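Long-range contact in cytolethal distending toxin subunit A (Haemophilus ducreyi, PDB 1SR4), which probably pairs with CdtC to deliver the CdtB subunit, within a tripartite toxin that arrests host cells in G2/M and fragments their chromatin: residues Tyr109-Ala123 and His130-Leu144. Sequence-based numbering, arbitrary orientation.
Sequences YFRFVNQSLGTCVEA and HDICSLDKLAQEFEL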
loop_
_atom_site.group_PDB
_atom_site.type_symbol
_atom_site.label_atom_id
_atom_site.label_comp_id
_atom_site.label_asym_id
_atom_site.label_seq_id
_atom_site.Cartn_x
_atom_site.Cartn_y
_atom_site.Cartn_z
ATOM N N TYR A 109 1.738 13.745 -9.711
ATOM C CA TYR A 109 3.031 13.365 -10.271
ATOM C C TYR A 109 4.052 13.075 -9.175
ATOM O O TYR A 109 3.917 13.525 -8.022
ATOM C CB TYR A 109 3.595 14.449 -11.189
ATOM C CG TYR A 109 2.688 14.863 -12.332
ATOM C CD1 TYR A 109 1.730 13.992 -12.851
ATOM C CD2 TYR A 109 2.816 16.123 -12.909
ATOM C CE1 TYR A 109 0.918 14.373 -13.919
ATOM C CE2 TYR A 109 2.019 16.513 -13.976
ATOM C CZ TYR A 109 1.073 15.634 -14.475
ATOM O OH TYR A 109 0.302 16.025 -15.544
ATOM N N PHE A 110 5.083 12.325 -9.549
ATOM C CA PHE A 110 6.141 11.955 -8.627
ATOM C C PHE A 110 7.510 12.220 -9.222
ATOM O O PHE A 110 7.679 12.301 -10.449
ATOM C CB PHE A 110 6.034 10.468 -8.291
ATOM C CG PHE A 110 4.787 10.116 -7.543
ATOM C CD1 PHE A 110 4.701 10.345 -6.173
ATOM C CD2 PHE A 110 3.681 9.588 -8.215
ATOM C CE1 PHE A 110 3.529 10.056 -5.466
ATOM C CE2 PHE A 110 2.502 9.296 -7.519
ATOM C CZ PHE A 110 2.432 9.532 -6.137
ATOM N N ARG A 111 8.481 12.365 -8.338
ATOM C CA ARG A 111 9.855 12.561 -8.746
ATOM C C ARG A 111 10.660 11.555 -7.934
ATOM O O ARG A 111 10.208 11.097 -6.872
ATOM C CB ARG A 111 10.311 13.973 -8.460
ATOM C CG ARG A 111 10.558 14.255 -7.015
ATOM C CD ARG A 111 11.390 15.497 -6.923
ATOM N NE ARG A 111 11.715 15.863 -5.555
ATOM C CZ ARG A 111 12.332 16.992 -5.234
ATOM N NH1 ARG A 111 12.681 17.841 -6.193
ATOM N NH2 ARG A 111 12.575 17.277 -3.962
ATOM N N PHE A 112 11.841 11.205 -8.436
ATOM C CA PHE A 112 12.705 10.218 -7.796
ATOM C C PHE A 112 14.079 10.785 -7.458
ATOM O O PHE A 112 14.825 11.200 -8.344
ATOM C CB PHE A 112 12.855 9.010 -8.720
ATOM C CG PHE A 112 11.552 8.314 -9.017
ATOM C CD1 PHE A 112 11.117 7.257 -8.223
ATOM C CD2 PHE A 112 10.743 8.746 -10.069
ATOM C CE1 PHE A 112 9.895 6.642 -8.471
ATOM C CE2 PHE A 112 9.512 8.136 -10.329
ATOM C CZ PHE A 112 9.088 7.082 -9.528
ATOM N N VAL A 113 14.406 10.774 -6.173
ATOM C CA VAL A 113 15.674 11.300 -5.673
ATOM C C VAL A 113 16.634 10.157 -5.320
ATOM O O VAL A 113 16.303 9.280 -4.526
ATOM C CB VAL A 113 15.414 12.160 -4.428
ATOM C CG1 VAL A 113 16.691 12.946 -4.034
ATOM C CG2 VAL A 113 14.246 13.118 -4.719
ATOM N N ASN A 114 17.829 10.174 -5.895
ATOM C CA ASN A 114 18.795 9.108 -5.628
ATOM C C ASN A 114 19.244 9.087 -4.173
ATOM O O ASN A 114 19.579 10.129 -3.612
ATOM C CB ASN A 114 20.009 9.257 -6.542
ATOM C CG ASN A 114 20.846 7.992 -6.593
ATOM O OD1 ASN A 114 21.857 7.863 -5.896
ATOM N ND2 ASN A 114 20.414 7.041 -7.412
ATOM N N GLN A 115 19.263 7.900 -3.569
ATOM C CA GLN A 115 19.658 7.783 -2.170
ATOM C C GLN A 115 21.080 8.229 -1.921
ATOM O O GLN A 115 21.354 8.916 -0.950
ATOM C CB GLN A 115 19.535 6.338 -1.662
ATOM C CG GLN A 115 20.054 6.186 -0.242
ATOM C CD GLN A 115 19.845 4.803 0.333
ATOM O OE1 GLN A 115 19.864 3.801 -0.398
ATOM N NE2 GLN A 115 19.664 4.730 1.650
ATOM N N SER A 116 21.981 7.802 -2.793
ATOM C CA SER A 116 23.393 8.107 -2.643
ATOM C C SER A 116 23.818 9.470 -3.141
ATOM O O SER A 116 24.525 10.192 -2.444
ATOM C CB SER A 116 24.230 7.044 -3.364
ATOM O OG SER A 116 25.609 7.374 -3.320
ATOM N N LEU A 117 23.374 9.824 -4.343
ATOM C CA LEU A 117 23.791 11.075 -4.963
ATOM C C LEU A 117 22.893 12.295 -4.781
ATOM O O LEU A 117 23.331 13.414 -5.016
ATOM C CB LEU A 117 24.032 10.832 -6.451
ATOM C CG LEU A 117 25.014 9.694 -6.764
ATOM C CD1 LEU A 117 25.063 9.472 -8.280
ATOM C CD2 LEU A 117 26.414 10.033 -6.240
ATOM N N GLY A 118 21.646 12.086 -4.374
ATOM C CA GLY A 118 20.758 13.215 -4.177
ATOM C C GLY A 118 20.278 13.857 -5.466
ATOM O O GLY A 118 19.630 14.899 -5.432
ATOM N N THR A 119 20.601 13.260 -6.605
ATOM C CA THR A 119 20.144 13.811 -7.883
ATOM C C THR A 119 18.765 13.229 -8.226
ATOM O O THR A 119 18.293 12.282 -7.581
ATOM C CB THR A 119 21.150 13.511 -9.034
ATOM O OG1 THR A 119 21.495 12.121 -9.035
ATOM C CG2 THR A 119 22.430 14.327 -8.850
ATOM N N CYS A 120 18.120 13.792 -9.241
ATOM C CA CYS A 120 16.783 13.356 -9.644
ATOM C C CYS A 120 16.718 12.713 -11.015
ATOM O O CYS A 120 17.475 13.096 -11.926
ATOM C CB CYS A 120 15.824 14.551 -9.622
ATOM S SG CYS A 120 15.228 14.936 -7.952
ATOM N N VAL A 121 15.802 11.749 -11.158
ATOM C CA VAL A 121 15.595 11.067 -12.430
ATOM C C VAL A 121 15.023 12.145 -13.330
ATOM O O VAL A 121 14.156 12.912 -12.899
ATOM C CB VAL A 121 14.562 9.909 -12.321
ATOM C CG1 VAL A 121 14.123 9.476 -13.715
ATOM C CG2 VAL A 121 15.184 8.695 -11.554
ATOM N N GLU A 122 15.495 12.208 -14.574
ATOM C CA GLU A 122 15.021 13.233 -15.512
ATOM C C GLU A 122 14.877 12.699 -16.945
ATOM O O GLU A 122 15.790 12.055 -17.469
ATOM C CB GLU A 122 16.002 14.411 -15.518
ATOM C CG GLU A 122 15.496 15.614 -16.307
ATOM C CD GLU A 122 16.409 16.819 -16.213
ATOM O OE1 GLU A 122 16.930 17.109 -15.108
ATOM O OE2 GLU A 122 16.589 17.493 -17.257
ATOM N N ALA A 123 13.732 12.953 -17.577
ATOM C CA ALA A 123 13.521 12.512 -18.947
ATOM C C ALA A 123 14.385 13.412 -19.824
ATOM O O ALA A 123 14.344 14.644 -19.696
ATOM C CB ALA A 123 12.050 12.665 -19.342
ATOM N N HIS A 130 20.163 11.506 -14.718
ATOM C CA HIS A 130 19.949 11.994 -13.363
ATOM C C HIS A 130 20.634 13.361 -13.347
ATOM O O HIS A 130 21.678 13.542 -13.983
ATOM C CB HIS A 130 20.531 11.035 -12.298
ATOM C CG HIS A 130 22.025 10.919 -12.309
ATOM N ND1 HIS A 130 22.821 11.472 -11.329
ATOM C CD2 HIS A 130 22.863 10.274 -13.155
ATOM C CE1 HIS A 130 24.086 11.172 -11.569
ATOM N NE2 HIS A 130 24.139 10.447 -12.672
ATOM N N ASP A 131 20.029 14.336 -12.675
ATOM C CA ASP A 131 20.600 15.682 -12.603
ATOM C C ASP A 131 20.091 16.385 -11.357
ATOM O O ASP A 131 19.223 15.861 -10.634
ATOM C CB ASP A 131 20.224 16.503 -13.849
ATOM C CG ASP A 131 21.182 17.684 -14.102
ATOM O OD1 ASP A 131 22.188 17.840 -13.382
ATOM O OD2 ASP A 131 20.929 18.450 -15.048
ATOM N N ILE A 132 20.633 17.572 -11.109
ATOM C CA ILE A 132 20.251 18.358 -9.952
ATOM C C ILE A 132 18.736 18.485 -9.880
ATOM O O ILE A 132 18.073 18.797 -10.862
ATOM C CB ILE A 132 20.921 19.754 -10.015
ATOM C CG1 ILE A 132 22.443 19.572 -9.933
ATOM C CG2 ILE A 132 20.456 20.632 -8.850
ATOM C CD1 ILE A 132 23.231 20.619 -10.682
ATOM N N CYS A 133 18.198 18.226 -8.699
ATOM C CA CYS A 133 16.764 18.289 -8.482
ATOM C C CYS A 133 16.197 19.700 -8.486
ATOM O O CYS A 133 16.802 20.633 -7.955
ATOM C CB CYS A 133 16.417 17.633 -7.146
ATOM S SG CYS A 133 16.804 15.853 -7.020
ATOM N N SER A 134 15.029 19.849 -9.091
ATOM C CA SER A 134 14.358 21.127 -9.109
ATOM C C SER A 134 12.886 20.875 -9.292
ATOM O O SER A 134 12.482 20.317 -10.303
ATOM C CB SER A 134 14.856 22.011 -10.239
ATOM O OG SER A 134 14.070 23.189 -10.262
ATOM N N LEU A 135 12.084 21.287 -8.314
ATOM C CA LEU A 135 10.650 21.089 -8.392
ATOM C C LEU A 135 10.045 21.826 -9.577
ATOM O O LEU A 135 8.900 21.586 -9.934
ATOM C CB LEU A 135 9.980 21.539 -7.086
ATOM C CG LEU A 135 10.183 20.646 -5.855
ATOM C CD1 LEU A 135 9.753 21.386 -4.592
ATOM C CD2 LEU A 135 9.384 19.367 -6.024
ATOM N N ASP A 136 10.818 22.719 -10.190
ATOM C CA ASP A 136 10.320 23.474 -11.333
ATOM C C ASP A 136 10.642 22.841 -12.679
ATOM O O ASP A 136 10.328 23.405 -13.725
ATOM C CB ASP A 136 10.860 24.901 -11.296
ATOM C CG ASP A 136 10.407 25.647 -10.062
ATOM O OD1 ASP A 136 9.202 25.572 -9.742
ATOM O OD2 ASP A 136 11.245 26.303 -9.411
ATOM N N LYS A 137 11.272 21.673 -12.662
ATOM C CA LYS A 137 11.593 21.001 -13.918
ATOM C C LYS A 137 10.563 19.905 -14.200
ATOM O O LYS A 137 10.570 18.848 -13.554
ATOM C CB LYS A 137 12.999 20.388 -13.860
ATOM C CG LYS A 137 14.155 21.395 -13.829
ATOM C CD LYS A 137 15.498 20.672 -13.673
ATOM C CE LYS A 137 16.655 21.642 -13.347
ATOM N NZ LYS A 137 17.906 20.929 -12.912
ATOM N N LEU A 138 9.680 20.157 -15.164
ATOM C CA LEU A 138 8.653 19.187 -15.523
ATOM C C LEU A 138 9.266 17.851 -15.958
ATOM O O LEU A 138 8.682 16.790 -15.727
ATOM C CB LEU A 138 7.774 19.746 -16.650
ATOM C CG LEU A 138 6.419 19.064 -16.856
ATOM C CD1 LEU A 138 5.583 19.220 -15.577
ATOM C CD2 LEU A 138 5.683 19.683 -18.053
ATOM N N ALA A 139 10.444 17.900 -16.583
ATOM C CA ALA A 139 11.114 16.670 -17.037
ATOM C C ALA A 139 11.480 15.714 -15.890
ATOM O O ALA A 139 11.809 14.549 -16.129
ATOM C CB ALA A 139 12.373 17.010 -17.854
ATOM N N GLN A 140 11.450 16.204 -14.656
ATOM C CA GLN A 140 11.750 15.348 -13.508
ATOM C C GLN A 140 10.465 14.839 -12.837
ATOM O O GLN A 140 10.518 14.175 -11.792
ATOM C CB GLN A 140 12.613 16.098 -12.487
ATOM C CG GLN A 140 14.025 16.381 -12.999
ATOM C CD GLN A 140 14.886 17.112 -11.997
ATOM O OE1 GLN A 140 14.452 17.437 -10.887
ATOM N NE2 GLN A 140 16.123 17.366 -12.379
ATOM N N GLU A 141 9.319 15.131 -13.451
ATOM C CA GLU A 141 8.035 14.694 -12.922
ATOM C C GLU A 141 7.485 13.556 -13.759
ATOM O O GLU A 141 7.536 13.599 -14.991
ATOM C CB GLU A 141 7.036 15.853 -12.907
ATOM C CG GLU A 141 7.330 16.929 -11.860
ATOM C CD GLU A 141 6.120 17.817 -11.609
ATOM O OE1 GLU A 141 5.268 17.460 -10.772
ATOM O OE2 GLU A 141 6.007 18.865 -12.275
ATOM N N PHE A 142 6.958 12.536 -13.084
ATOM C CA PHE A 142 6.422 11.359 -13.751
ATOM C C PHE A 142 5.043 10.967 -13.232
ATOM O O PHE A 142 4.727 11.136 -12.055
ATOM C CB PHE A 142 7.380 10.168 -13.563
ATOM C CG PHE A 142 8.740 10.378 -14.172
ATOM C CD1 PHE A 142 9.010 9.946 -15.469
ATOM C CD2 PHE A 142 9.732 11.047 -13.472
ATOM C CE1 PHE A 142 10.247 10.177 -16.061
ATOM C CE2 PHE A 142 10.975 11.288 -14.058
ATOM C CZ PHE A 142 11.229 10.847 -15.365
ATOM N N GLU A 143 4.213 10.466 -14.135
ATOM C CA GLU A 143 2.889 9.992 -13.769
ATOM C C GLU A 143 2.985 8.471 -13.809
ATOM O O GLU A 143 3.401 7.903 -14.814
ATOM C CB GLU A 143 1.824 10.460 -14.776
ATOM C CG GLU A 143 0.447 9.839 -14.487
ATOM C CD GLU A 143 -0.713 10.442 -15.289
ATOM O OE1 GLU A 143 -0.619 10.534 -16.536
ATOM O OE2 GLU A 143 -1.733 10.805 -14.655
ATOM N N LEU A 144 2.635 7.799 -12.723
ATOM C CA LEU A 144 2.676 6.341 -12.741
ATOM C C LEU A 144 1.250 5.871 -12.952
ATOM O O LEU A 144 0.347 6.235 -12.200
ATOM C CB LEU A 144 3.251 5.783 -11.435
ATOM C CG LEU A 144 4.784 5.743 -11.364
ATOM C CD1 LEU A 144 5.352 7.144 -11.566
ATOM C CD2 LEU A 144 5.222 5.164 -10.022
HETATM O O HOH W 1 12.415 12.622 -10.840
HETATM O O HOH W 2 20.031 17.296 -6.487
HETATM O O HOH W 3 18.196 19.503 -15.296
#
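Cys120 and Cys133 form a disulfide (SG to SG 2.0 Å) that ties strand 120-124 to the loop following strand 127-131. Beside it, backbone bonds in both directions join Cys120 to Asp131 at the open end of the hairpin these strands form, part of a ricin-type beta-trefoil. Gln140 packs against the disulfide, its OE1 3.4 Å from Cys120 CB, and both ends of its amide are used: OE1 accepts from Ser134 N, while NE2 donates to Ile132 O and, at 2.9 Å, to Glu122 OE1. NE2 meets that oxygen on its anti side, tilted 29° out of the carboxylate plane but nearly in the amide's own plane. One water joins Glu122 OE1, Asp131 OD2 and Lys137 NZ. A second bridges Phe112 N, Val121 O and Gln140 O.

The tight apolar part is Phe142, whose CZ lies 3.6 Å from Val121 CG1, the two side chains crossing at about a right angle; Ile154 of strand 152-156 packs there too. Phe110 and Phe142 exchange backbone bonds as a single antiparallel bridge. At the same open end as the disulfide, Thr119 OG1 hydrogen-bonds to His130 ND1 at 2.7 Å.

The looser side is the Ser134-Lys137 turn, where partly exposed Leu135 rests its CD2 3.6 Å from Arg111 NH1, over one guanidinium face; Arg111 itself pairs with Glu102. Lys137 and Arg79, the latter salt-bridged to Asp131, probably ease any repulsion between Glu122 OE1 and Asp131 OD2, 4.2 Å apart. Disulfide, amide and shared water together tie the 132-140 loop to the hairpin.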